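Formimidoylglutamase (Bacillus subtilis, PDB 3M1R) catalyses the manganese-dependent hydrolysis of N-formimidoyl-L-glutamate to L-glutamate and formamide, a late step of histidine degradation. Local coordinates at residues G39-G44 and Y88-I93; V45-S50 and N130-S135; Q151-H156 and D245-D250; F241-M246 and G285-E290. All coordinates share one frame; numbering follows the deposited sequence.

How the interactions relate
Interactions 1, 3 and 4 all reach one parallel sheet, interaction 3 at its strand ends, and interaction 2 is the loop-and-helix packing just beyond. The metal site gathers interactions 2, 3 and 4: interaction 3 supplies residues for both calcium ions, which probably occupy the sites of the natural manganese ions. Interaction 4 shares D245 and M246 with it, their centres about 9 Å apart. Interaction 2, centred about 11 Å from interaction 4, adds N130 as a further ligand; E290 and E287 of interaction 4 hydrogen-bond N130 and S133. Interaction 1 stands furthest off, about 23 Å from interaction 3 between centres, yet it touches interaction 2 where I93 packs on V45 and P46.

Interaction 1 (G39-G44 and Y88-I93)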
loop_
_atom_site.group_PDB
_atom_site.type_symbol
_atom_site.label_atom_id
_atom_site.label_comp_id
_atom_site.label_asym_id
_atom_site.label_seq_id
_atom_site.Cartn_x
_atom_site.Cartn_y
_atom_site.Cartn_z
ATOM N N GLY D 39 2.413 -27.551 31.408
ATOM C CA GLY D 39 2.807 -27.603 30.016
ATOM C C GLY D 39 2.923 -26.255 29.332
ATOM O O GLY D 39 3.178 -25.234 29.962
ATOM N N PRO D 40 2.728 -26.247 28.019
ATOM C CA PRO D 40 2.851 -25.033 27.200
ATOM C C PRO D 40 1.850 -23.964 27.610
ATOM O O PRO D 40 0.700 -24.273 27.943
ATOM C CB PRO D 40 2.520 -25.523 25.792
ATOM C CG PRO D 40 2.716 -27.009 25.836
ATOM C CD PRO D 40 2.386 -27.433 27.224
ATOM N N ALA D 41 2.301 -22.715 27.604
ATOM C CA ALA D 41 1.423 -21.571 27.809
ATOM C C ALA D 41 2.063 -20.357 27.142
ATOM O O ALA D 41 3.284 -20.168 27.235
ATOM C CB ALA D 41 1.203 -21.322 29.282
ATOM N N LEU D 42 1.244 -19.557 26.460
ATOM C CA LEU D 42 1.724 -18.379 25.712
ATOM C C LEU D 42 2.029 -17.174 26.590
ATOM O O LEU D 42 1.302 -16.893 27.553
ATOM C CB LEU D 42 0.689 -17.947 24.674
ATOM C CG LEU D 42 0.232 -18.988 23.655
ATOM C CD1 LEU D 42 -1.151 -18.624 23.138
ATOM C CD2 LEU D 42 1.225 -19.086 22.509
ATOM N N ILE D 43 3.094 -16.455 26.240
ATOM C CA ILE D 43 3.403 -15.172 26.869
ATOM C C ILE D 43 3.990 -14.192 25.840
ATOM O O ILE D 43 4.861 -14.554 25.050
ATOM C CB ILE D 43 4.350 -15.341 28.090
ATOM C CG1 ILE D 43 4.425 -14.049 28.907
ATOM C CG2 ILE D 43 5.738 -15.772 27.661
ATOM C CD1 ILE D 43 5.220 -14.216 30.166
ATOM N N GLY D 44 3.481 -12.962 25.833
ATOM C CA GLY D 44 3.942 -11.933 24.905
ATOM C C GLY D 44 5.005 -11.027 25.509
ATOM O O GLY D 44 4.981 -10.731 26.717
ATOM N N TYR D 88 -3.096 -21.809 28.125
ATOM C CA TYR D 88 -3.223 -20.486 28.738
ATOM C C TYR D 88 -2.470 -19.401 27.975
ATOM O O TYR D 88 -1.419 -19.634 27.390
ATOM C CB TYR D 88 -2.792 -20.485 30.210
ATOM C CG TYR D 88 -3.781 -21.160 31.136
ATOM C CD1 TYR D 88 -5.050 -20.630 31.340
ATOM C CD2 TYR D 88 -3.443 -22.327 31.806
ATOM C CE1 TYR D 88 -5.953 -21.250 32.181
ATOM C CE2 TYR D 88 -4.341 -22.955 32.652
ATOM C CZ TYR D 88 -5.592 -22.414 32.837
ATOM O OH TYR D 88 -6.481 -23.050 33.677
ATOM N N ASP D 89 -3.047 -18.212 27.976
ATOM C CA ASP D 89 -2.356 -17.021 27.537
ATOM C C ASP D 89 -2.087 -16.235 28.809
ATOM O O ASP D 89 -3.003 -15.672 29.411
ATOM C CB ASP D 89 -3.236 -16.214 26.588
ATOM C CG ASP D 89 -2.490 -15.089 25.910
ATOM O OD1 ASP D 89 -1.450 -14.641 26.446
ATOM O OD2 ASP D 89 -2.953 -14.660 24.826
ATOM N N LEU D 90 -0.831 -16.212 29.222
ATOM C CA LEU D 90 -0.469 -15.606 30.499
ATOM C C LEU D 90 -0.612 -14.085 30.488
ATOM O O LEU D 90 -0.764 -13.458 31.547
ATOM C CB LEU D 90 0.954 -16.007 30.889
ATOM C CG LEU D 90 1.234 -17.507 30.865
ATOM C CD1 LEU D 90 2.540 -17.787 31.593
ATOM C CD2 LEU D 90 0.081 -18.271 31.496
ATOM N N GLY D 91 -0.575 -13.500 29.290
ATOM C CA GLY D 91 -0.597 -12.060 29.139
ATOM C C GLY D 91 0.654 -11.557 28.441
ATOM O O GLY D 91 1.371 -12.324 27.797
ATOM N N ASP D 92 0.906 -10.254 28.559
ATOM C CA ASP D 92 2.110 -9.646 28.025
ATOM C C ASP D 92 2.974 -9.127 29.179
ATOM O O ASP D 92 2.464 -8.603 30.182
ATOM C CB ASP D 92 1.759 -8.481 27.101
ATOM C CG ASP D 92 1.216 -8.931 25.749
ATOM O OD1 ASP D 92 1.468 -10.084 25.339
ATOM O OD2 ASP D 92 0.554 -8.104 25.085
ATOM N N ILE D 93 4.285 -9.269 29.035
ATOM C CA ILE D 93 5.192 -8.676 29.985
ATOM C C ILE D 93 5.188 -7.194 29.765
ATOM O O ILE D 93 5.350 -6.723 28.638
ATOM C CB ILE D 93 6.596 -9.216 29.833
ATOM C CG1 ILE D 93 6.585 -10.712 30.128
ATOM C CG2 ILE D 93 7.535 -8.494 30.789
ATOM C CD1 ILE D 93 7.829 -11.423 29.702
#
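I43 and I93 meet through their longer branches: CD1 of I43 lies 3.8 Å from CG1 of I93, and the two side chains cross obliquely. I43 reaches this far because CG1 stands anti to the backbone N (chi1 -168°) and the chain stays extended. An alanine at I43 is likely to leave I93 without this neighbour and open a gap toward L114 of helix 100-117. Further back, the small A41 suits its place, since L90 leans across it with CD2 3.9 Å from A41 CB. L42 is held at both ends, its N bonding Y88 O (2.8 Å) and its O accepting from L90 N (2.8 Å). The register then slips by one residue, and G44 N meets G91 O at 3.0 Å, almost straight, while I93 N meets G44 O at 2.8 Å. Glycine suits position 44, because with D92 OD1 3.1 Å from G44 CA, a CB would collide. D89 closes an Asx turn onto G91 N, and both D89 and D92 form salt bridges with R65. The result is a parallel strand pair with a beta bulge in the arginase-fold sheet, which D92 and I93 carry on, antiparallel, into a second subunit.

Interaction 2 (V45-S50 and N130-S135); sequences VPLSKS and NSISYS. With CA (calcium ion), chain B.
I132 reaches from the turn leading into helix 133-141 toward V45 and L47, and each of its outer carbons has a partner. CB already lies 4.1 Å from V45 CG1. The short branch, CG2, touches most, with V45 CG1 at 3.6 Å and L47 CD2 at 4.0 Å. The long branch begins at CG1, set between the backbone N and the carbonyl carbon (chi1 77°), a turn that carries the terminal CD1 to 4.0 Å from V45 CB. V45 and I132 thus approach tip to tip, whereas L47 slides past the isoleucine in the opposite direction. A branched, purely apolar residue suits this buried spot, which I125 and V289 of the sheet strands also border. A serine here removes CD1 and CG2, which would probably open a gap beside V45 and take one neighbour from L47. One residue earlier the contact becomes polar: S131 OG lies 2.7 Å from S50 OG, and L47 CD2 is 3.5 Å from that S131 oxygen. Both hydroxyls also hydrogen-bond D129, each to its own carboxylate oxygen, so two small hydroxyl side chains suit a place where both reach one carboxylate. Packing of this kind fixes the loop after strand 39-45 against the turn leading into helix 133-141, just where N130 binds a calcium ion of the binuclear metal site of the arginase family.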
loop_
_atom_site.group_PDB
_atom_site.type_symbol
_atom_site.label_atom_id
_atom_site.label_comp_id
_atom_site.label_asym_id
_atom_site.label_seq_id
_atom_site.Cartn_x
_atom_site.Cartn_y
_atom_site.Cartn_z
ATOM N N VAL D 45 5.952 -10.608 24.677
ATOM C CA VAL D 45 7.021 -9.686 25.087
ATOM C C VAL D 45 7.179 -8.624 23.996
ATOM O O VAL D 45 8.044 -8.744 23.131
ATOM C CB VAL D 45 8.367 -10.410 25.259
ATOM C CG1 VAL D 45 9.464 -9.437 25.759
ATOM C CG2 VAL D 45 8.229 -11.605 26.192
ATOM N N PRO D 46 6.321 -7.597 24.020
ATOM C CA PRO D 46 6.233 -6.592 22.959
ATOM C C PRO D 46 7.322 -5.515 23.044
ATOM O O PRO D 46 6.985 -4.335 23.118
ATOM C CB PRO D 46 4.861 -5.945 23.201
ATOM C CG PRO D 46 4.373 -6.471 24.541
ATOM C CD PRO D 46 5.449 -7.274 25.157
ATOM N N LEU D 47 8.591 -5.912 23.040
ATOM C CA LEU D 47 9.702 -4.962 23.057
ATOM C C LEU D 47 10.305 -4.835 21.664
ATOM O O LEU D 47 10.672 -5.834 21.044
ATOM C CB LEU D 47 10.777 -5.411 24.052
ATOM C CG LEU D 47 12.057 -4.580 24.213
ATOM C CD1 LEU D 47 11.798 -3.306 24.987
ATOM C CD2 LEU D 47 13.116 -5.376 24.923
ATOM N N SER D 48 10.415 -3.608 21.171
ATOM C CA SER D 48 11.040 -3.402 19.879
ATOM C C SER D 48 11.843 -2.112 19.804
ATOM O O SER D 48 12.408 -1.795 18.758
ATOM C CB SER D 48 9.995 -3.448 18.751
ATOM O OG SER D 48 8.975 -2.482 18.949
ATOM N N LYS D 49 11.902 -1.364 20.899
ATOM C CA LYS D 49 12.632 -0.095 20.876
ATOM C C LYS D 49 14.140 -0.288 21.022
ATOM O O LYS D 49 14.915 0.644 20.803
ATOM C CB LYS D 49 12.079 0.891 21.912
ATOM C CG LYS D 49 10.959 1.758 21.349
ATOM C CD LYS D 49 10.202 2.506 22.433
ATOM C CE LYS D 49 8.976 3.192 21.853
ATOM N NZ LYS D 49 8.073 3.754 22.897
ATOM N N SER D 50 14.545 -1.505 21.370
ATOM C CA SER D 50 15.964 -1.855 21.475
ATOM C C SER D 50 16.573 -2.103 20.099
ATOM O O SER D 50 17.797 -2.087 19.931
ATOM C CB SER D 50 16.145 -3.090 22.358
ATOM O OG SER D 50 15.099 -4.012 22.123
ATOM N N ASN D 130 14.959 -9.140 18.792
ATOM C CA ASN D 130 15.936 -10.147 19.172
ATOM C C ASN D 130 16.541 -9.917 20.552
ATOM O O ASN D 130 17.035 -10.854 21.185
ATOM C CB ASN D 130 17.028 -10.317 18.103
ATOM C CG ASN D 130 17.460 -11.779 17.945
ATOM O OD1 ASN D 130 17.919 -12.191 16.878
ATOM N ND2 ASN D 130 17.290 -12.580 19.020
ATOM N N SER D 131 16.487 -8.678 21.029
ATOM C CA SER D 131 17.166 -8.341 22.285
ATOM C C SER D 131 16.584 -9.077 23.496
ATOM O O SER D 131 17.252 -9.196 24.509
ATOM C CB SER D 131 17.108 -6.837 22.536
ATOM O OG SER D 131 15.821 -6.463 22.983
ATOM N N ILE D 132 15.341 -9.566 23.394
ATOM C CA ILE D 132 14.685 -10.200 24.543
ATOM C C ILE D 132 15.331 -11.523 24.923
ATOM O O ILE D 132 15.124 -12.013 26.027
ATOM C CB ILE D 132 13.151 -10.432 24.326
ATOM C CG1 ILE D 132 12.893 -11.642 23.422
ATOM C CG2 ILE D 132 12.488 -9.179 23.749
ATOM C CD1 ILE D 132 11.419 -12.087 23.379
ATOM N N SER D 133 16.106 -12.099 24.007
ATOM C CA SER D 133 16.692 -13.420 24.226
ATOM C C SER D 133 17.671 -13.449 25.386
ATOM O O SER D 133 17.930 -14.510 25.980
ATOM C CB SER D 133 17.363 -13.944 22.955
ATOM O OG SER D 133 16.403 -14.137 21.934
ATOM N N TYR D 134 18.220 -12.293 25.727
ATOM C CA TYR D 134 19.082 -12.246 26.890
ATOM C C TYR D 134 18.278 -12.524 28.150
ATOM O O TYR D 134 18.625 -13.411 28.928
ATOM C CB TYR D 134 19.783 -10.904 27.022
ATOM C CG TYR D 134 20.428 -10.734 28.368
ATOM C CD1 TYR D 134 21.707 -11.228 28.612
ATOM C CD2 TYR D 134 19.766 -10.079 29.399
ATOM C CE1 TYR D 134 22.309 -11.069 29.844
ATOM C CE2 TYR D 134 20.368 -9.915 30.648
ATOM C CZ TYR D 134 21.633 -10.420 30.859
ATOM O OH TYR D 134 22.232 -10.270 32.086
ATOM N N SER D 135 17.203 -11.765 28.358
ATOM C CA SER D 135 16.416 -11.913 29.584
ATOM C C SER D 135 15.677 -13.265 29.692
ATOM O O SER D 135 15.576 -13.838 30.774
ATOM C CB SER D 135 15.445 -10.740 29.763
ATOM O OG SER D 135 16.139 -9.511 29.926
HETATM CA CA CA B . 19.449 -12.020 15.067
#

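Interaction 3 (Q151-H156 and D245-D250). With CA (calcium ion), chain C; CA (calcium ion), chain B.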
loop_
_atom_site.group_PDB
_atom_site.type_symbol
_atom_site.label_atom_id
_atom_site.label_comp_id
_atom_site.label_asym_id
_atom_site.label_seq_id
_atom_site.Cartn_x
_atom_site.Cartn_y
_atom_site.Cartn_z
ATOM N N GLN D 151 19.624 -21.752 18.312
ATOM C CA GLN D 151 19.342 -20.421 17.773
ATOM C C GLN D 151 19.195 -20.506 16.251
ATOM O O GLN D 151 20.177 -20.747 15.545
ATOM C CB GLN D 151 20.485 -19.468 18.164
ATOM C CG GLN D 151 20.468 -18.072 17.520
ATOM C CD GLN D 151 21.761 -17.280 17.781
ATOM O OE1 GLN D 151 22.682 -17.759 18.450
ATOM N NE2 GLN D 151 21.830 -16.072 17.240
ATOM N N PHE D 152 17.967 -20.357 15.750
ATOM C CA PHE D 152 17.752 -20.242 14.311
ATOM C C PHE D 152 17.983 -18.781 13.923
ATOM O O PHE D 152 17.287 -17.882 14.408
ATOM C CB PHE D 152 16.342 -20.681 13.922
ATOM C CG PHE D 152 16.130 -22.172 13.984
ATOM C CD1 PHE D 152 16.421 -22.972 12.894
ATOM C CD2 PHE D 152 15.640 -22.763 15.128
ATOM C CE1 PHE D 152 16.225 -24.329 12.954
ATOM C CE2 PHE D 152 15.453 -24.132 15.198
ATOM C CZ PHE D 152 15.735 -24.911 14.112
ATOM N N ASP D 153 18.970 -18.543 13.070
ATOM C CA ASP D 153 19.390 -17.179 12.789
ATOM C C ASP D 153 20.287 -17.059 11.565
ATOM O O ASP D 153 21.158 -17.911 11.334
ATOM C CB ASP D 153 20.123 -16.595 14.014
ATOM C CG ASP D 153 19.842 -15.128 14.192
ATOM O OD1 ASP D 153 19.871 -14.442 13.163
ATOM O OD2 ASP D 153 19.584 -14.665 15.325
ATOM N N ALA D 154 20.069 -15.999 10.778
ATOM C CA ALA D 154 21.030 -15.619 9.752
ATOM C C ALA D 154 22.266 -14.984 10.388
ATOM O O ALA D 154 23.309 -14.928 9.753
ATOM C CB ALA D 154 20.400 -14.609 8.731
ATOM N N HIS D 155 22.137 -14.479 11.620
ATOM C CA HIS D 155 23.198 -13.679 12.249
ATOM C C HIS D 155 23.663 -14.252 13.573
ATOM O O HIS D 155 22.875 -14.847 14.301
ATOM C CB HIS D 155 22.723 -12.252 12.526
ATOM C CG HIS D 155 21.908 -11.661 11.426
ATOM N ND1 HIS D 155 20.560 -11.923 11.284
ATOM C CD2 HIS D 155 22.241 -10.844 10.406
ATOM C CE1 HIS D 155 20.093 -11.268 10.242
ATOM N NE2 HIS D 155 21.090 -10.612 9.680
ATOM N N HIS D 156 24.933 -14.004 13.905
ATOM C CA HIS D 156 25.536 -14.499 15.144
ATOM C C HIS D 156 24.908 -13.856 16.371
ATOM O O HIS D 156 24.727 -14.513 17.401
ATOM C CB HIS D 156 27.049 -14.250 15.157
ATOM C CG HIS D 156 27.804 -15.065 14.150
ATOM N ND1 HIS D 156 27.847 -16.441 14.188
ATOM C CD2 HIS D 156 28.553 -14.696 13.083
ATOM C CE1 HIS D 156 28.580 -16.887 13.183
ATOM N NE2 HIS D 156 29.023 -15.845 12.497
ATOM N N ASP D 245 14.596 -16.935 15.389
ATOM C CA ASP D 245 14.647 -15.598 14.824
ATOM C C ASP D 245 14.156 -15.761 13.398
ATOM O O ASP D 245 14.770 -16.446 12.591
ATOM C CB ASP D 245 16.074 -15.071 14.861
ATOM C CG ASP D 245 16.216 -13.684 14.238
ATOM O OD1 ASP D 245 15.424 -13.278 13.369
ATOM O OD2 ASP D 245 17.149 -12.991 14.649
HETATM N N MSE D 246 13.016 -15.160 13.107
HETATM C CA MSE D 246 12.329 -15.440 11.852
HETATM C C MSE D 246 13.130 -14.991 10.642
HETATM O O MSE D 246 12.868 -15.437 9.530
HETATM C CB MSE D 246 10.915 -14.831 11.845
HETATM C CG MSE D 246 9.948 -15.514 12.830
HETATM SE SE MSE D 246 9.552 -17.416 12.441
HETATM C CE MSE D 246 8.391 -17.107 10.894
ATOM N N ASP D 247 14.135 -14.139 10.846
ATOM C CA ASP D 247 14.900 -13.675 9.694
ATOM C C ASP D 247 15.882 -14.725 9.180
ATOM O O ASP D 247 16.539 -14.512 8.167
ATOM C CB ASP D 247 15.555 -12.298 9.915
ATOM C CG ASP D 247 16.670 -12.333 10.929
ATOM O OD1 ASP D 247 17.302 -13.413 11.118
ATOM O OD2 ASP D 247 16.913 -11.262 11.533
ATOM N N VAL D 248 15.930 -15.874 9.845
ATOM C CA VAL D 248 16.615 -17.043 9.294
ATOM C C VAL D 248 15.929 -17.474 7.986
ATOM O O VAL D 248 16.537 -18.101 7.122
ATOM C CB VAL D 248 16.598 -18.219 10.299
ATOM C CG1 VAL D 248 15.225 -18.926 10.307
ATOM C CG2 VAL D 248 17.697 -19.211 9.986
ATOM N N LEU D 249 14.651 -17.128 7.851
ATOM C CA LEU D 249 13.893 -17.492 6.666
ATOM C C LEU D 249 14.246 -16.570 5.524
ATOM O O LEU D 249 14.583 -15.414 5.734
ATOM C CB LEU D 249 12.381 -17.401 6.920
ATOM C CG LEU D 249 11.805 -18.421 7.890
ATOM C CD1 LEU D 249 10.434 -17.970 8.389
ATOM C CD2 LEU D 249 11.728 -19.832 7.253
ATOM N N ASP D 250 14.161 -17.109 4.317
ATOM C CA ASP D 250 14.377 -16.374 3.094
ATOM C C ASP D 250 13.353 -15.261 2.941
ATOM O O ASP D 250 12.171 -15.427 3.300
ATOM C CB ASP D 250 14.262 -17.325 1.906
ATOM C CG ASP D 250 14.687 -16.683 0.600
ATOM O OD1 ASP D 250 15.900 -16.703 0.284
ATOM O OD2 ASP D 250 13.808 -16.165 -0.110
HETATM CA CA CA C . 18.748 -12.408 12.723
HETATM CA CA CA B . 19.449 -12.020 15.067
#
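Just ahead of F152, whose carbonyl O accepts from D245 N at 3.0 Å, Q151 directs its amide NE2 to D153 OD2 and H156 O, both bonds in its amide plane; this second-shell glutamine probably helps to steady D153. F152 itself turns its ring away and offers only CB to V248. D153 then divides its carboxylate between the metals: OD1 binds the calcium ion of chain C at 2.4 Å, OD2 that of chain B at 2.7 Å. D245 OD2 bridges the same pair, its carboxylate plane 66° from that of D153. D153 OD2 and D245 OD2 can approach to 3.0 Å because both bind the chain B ion, whose positive charge probably offsets their repulsion. Methyl-sized, A154 sets CB against one face of the H155 ring, toward its rim. H155 N donates to D153 OD1 from above the carboxylate plane, an Asx turn that probably helps hold D153 in place, and ND1 binds the chain C ion at 2.4 Å. D247 grips that ion with both oxygens, OD1 at 2.4 Å and OD2 at 2.5 Å; its chi1 of 69° brings the carboxylate carbon CG to the imidazole edge, in its plane. The contact sits at the C-terminal ends of the neighbouring parallel strands 147-152 and 239-245, with strand 186-191 flanking the former and F152 packed outward on helix 267-278.

Interaction 4 (F241-M246 and G285-E290). With CA (calcium ion), chain C; CA (calcium ion), chain B.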
loop_
_atom_site.group_PDB
_atom_site.type_symbol
_atom_site.label_atom_id
_atom_site.label_comp_id
_atom_site.label_asym_id
_atom_site.label_seq_id
_atom_site.Cartn_x
_atom_site.Cartn_y
_atom_site.Cartn_z
ATOM N N PHE D 241 16.626 -24.881 24.943
ATOM C CA PHE D 241 15.745 -23.756 24.668
ATOM C C PHE D 241 15.834 -23.446 23.187
ATOM O O PHE D 241 16.919 -23.380 22.622
ATOM C CB PHE D 241 16.143 -22.535 25.505
ATOM C CG PHE D 241 15.269 -21.318 25.277
ATOM C CD1 PHE D 241 14.068 -21.169 25.954
ATOM C CD2 PHE D 241 15.663 -20.319 24.405
ATOM C CE1 PHE D 241 13.272 -20.052 25.760
ATOM C CE2 PHE D 241 14.872 -19.190 24.207
ATOM C CZ PHE D 241 13.679 -19.054 24.888
ATOM N N ILE D 242 14.683 -23.294 22.555
ATOM C CA ILE D 242 14.623 -23.065 21.129
ATOM C C ILE D 242 14.357 -21.591 20.872
ATOM O O ILE D 242 13.310 -21.074 21.257
ATOM C CB ILE D 242 13.488 -23.875 20.480
ATOM C CG1 ILE D 242 13.665 -25.375 20.716
ATOM C CG2 ILE D 242 13.410 -23.586 18.985
ATOM C CD1 ILE D 242 12.497 -26.164 20.163
ATOM N N SER D 243 15.307 -20.915 20.231
ATOM C CA SER D 243 15.120 -19.518 19.855
ATOM C C SER D 243 14.990 -19.376 18.352
ATOM O O SER D 243 15.950 -19.581 17.607
ATOM C CB SER D 243 16.274 -18.646 20.360
ATOM O OG SER D 243 16.001 -17.265 20.123
ATOM N N VAL D 244 13.800 -19.014 17.903
ATOM C CA VAL D 244 13.584 -18.833 16.481
ATOM C C VAL D 244 13.562 -17.358 16.104
ATOM O O VAL D 244 12.641 -16.623 16.465
ATOM C CB VAL D 244 12.277 -19.462 16.011
ATOM C CG1 VAL D 244 12.140 -19.235 14.500
ATOM C CG2 VAL D 244 12.271 -20.939 16.345
ATOM N N ASP D 245 14.596 -16.935 15.389
ATOM C CA ASP D 245 14.647 -15.598 14.824
ATOM C C ASP D 245 14.156 -15.761 13.398
ATOM O O ASP D 245 14.770 -16.446 12.591
ATOM C CB ASP D 245 16.074 -15.071 14.861
ATOM C CG ASP D 245 16.216 -13.684 14.238
ATOM O OD1 ASP D 245 15.424 -13.278 13.369
ATOM O OD2 ASP D 245 17.149 -12.991 14.649
HETATM N N MSE D 246 13.016 -15.160 13.107
HETATM C CA MSE D 246 12.329 -15.440 11.852
HETATM C C MSE D 246 13.130 -14.991 10.642
HETATM O O MSE D 246 12.868 -15.437 9.530
HETATM C CB MSE D 246 10.915 -14.831 11.845
HETATM C CG MSE D 246 9.948 -15.514 12.830
HETATM SE SE MSE D 246 9.552 -17.416 12.441
HETATM C CE MSE D 246 8.391 -17.107 10.894
ATOM N N GLY D 285 11.538 -24.414 26.540
ATOM C CA GLY D 285 10.804 -23.289 25.985
ATOM C C GLY D 285 11.123 -22.995 24.530
ATOM O O GLY D 285 12.043 -23.559 23.942
ATOM N N ILE D 286 10.317 -22.129 23.933
ATOM C CA ILE D 286 10.583 -21.656 22.600
ATOM C C ILE D 286 10.173 -20.183 22.539
ATOM O O ILE D 286 9.182 -19.756 23.164
ATOM C CB ILE D 286 9.872 -22.510 21.519
ATOM C CG1 ILE D 286 10.248 -22.028 20.113
ATOM C CG2 ILE D 286 8.357 -22.496 21.708
ATOM C CD1 ILE D 286 9.646 -22.875 18.995
ATOM N N GLU D 287 10.960 -19.399 21.817
ATOM C CA GLU D 287 10.633 -18.001 21.592
ATOM C C GLU D 287 10.711 -17.710 20.104
ATOM O O GLU D 287 11.490 -18.315 19.380
ATOM C CB GLU D 287 11.589 -17.092 22.363
ATOM C CG GLU D 287 13.000 -17.146 21.833
ATOM C CD GLU D 287 13.978 -16.344 22.686
ATOM O OE1 GLU D 287 13.576 -15.840 23.757
ATOM O OE2 GLU D 287 15.154 -16.226 22.286
ATOM N N ILE D 288 9.881 -16.785 19.653
ATOM C CA ILE D 288 9.936 -16.330 18.279
ATOM C C ILE D 288 10.203 -14.836 18.268
ATOM O O ILE D 288 9.499 -14.064 18.930
ATOM C CB ILE D 288 8.629 -16.625 17.573
ATOM C CG1 ILE D 288 8.386 -18.137 17.601
ATOM C CG2 ILE D 288 8.649 -16.068 16.137
ATOM C CD1 ILE D 288 7.036 -18.510 17.087
ATOM N N VAL D 289 11.245 -14.436 17.551
ATOM C CA VAL D 289 11.594 -13.033 17.487
ATOM C C VAL D 289 11.697 -12.536 16.055
ATOM O O VAL D 289 11.740 -13.320 15.101
ATOM C CB VAL D 289 12.928 -12.728 18.232
ATOM C CG1 VAL D 289 12.775 -12.964 19.718
ATOM C CG2 VAL D 289 14.075 -13.565 17.660
ATOM N N GLU D 290 11.697 -11.211 15.945
ATOM C CA GLU D 290 12.009 -10.481 14.727
ATOM C C GLU D 290 10.910 -10.503 13.672
ATOM O O GLU D 290 11.148 -10.202 12.508
ATOM C CB GLU D 290 13.385 -10.890 14.177
ATOM C CG GLU D 290 14.540 -10.454 15.096
ATOM C CD GLU D 290 14.742 -8.909 15.175
ATOM O OE1 GLU D 290 14.839 -8.353 16.293
ATOM O OE2 GLU D 290 14.831 -8.245 14.121
HETATM CA CA CA C . 18.748 -12.408 12.723
HETATM CA CA CA B . 19.449 -12.020 15.067
#
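E287 meets the edge of the F241 ring: its carboxylate carbon CD lies in the plane of the phenyl group, 3.3 Å from F241 CE2, with the two planes 84° apart. At G285 a CB would sit tightly against F241 CE1, so the absence of a side chain lets the ring lie close to the strand. E287 swings toward the neighbouring strand because its CG lies between the backbone N and the carbonyl carbon (chi1 68°), and from there it runs extended. S243 OG donates to the anti lone pair of E287 OE2 at 2.5 Å; S133 of helix 133-141 also bonds OE2, and T136 of that helix bonds OE1, so this buried carboxylate is well matched. On the sheet face that carries I242, V244, I286 and I288 the bumps are hydrocarbon. I242 CG2 rests 3.7 Å from I286 CG1, V244 lies more loosely beside both I286 and I288, and the bent selenomethionine M246 lays CG 3.6 Å from I288 CG2. V289 CG2 packs 3.5 Å from D245 CA, at the base of the metal-bridging aspartate. Five backbone bonds join the strands, from I242 N to G285 O (3.0 Å) through to M246 N to V289 O (3.0 Å). These strands, linked through helix 267-278, form a parallel beta-alpha-beta unit in which the C-terminal end of strand 239-245 presents D245 to the binuclear metal site, the arrangement of the arginase fold.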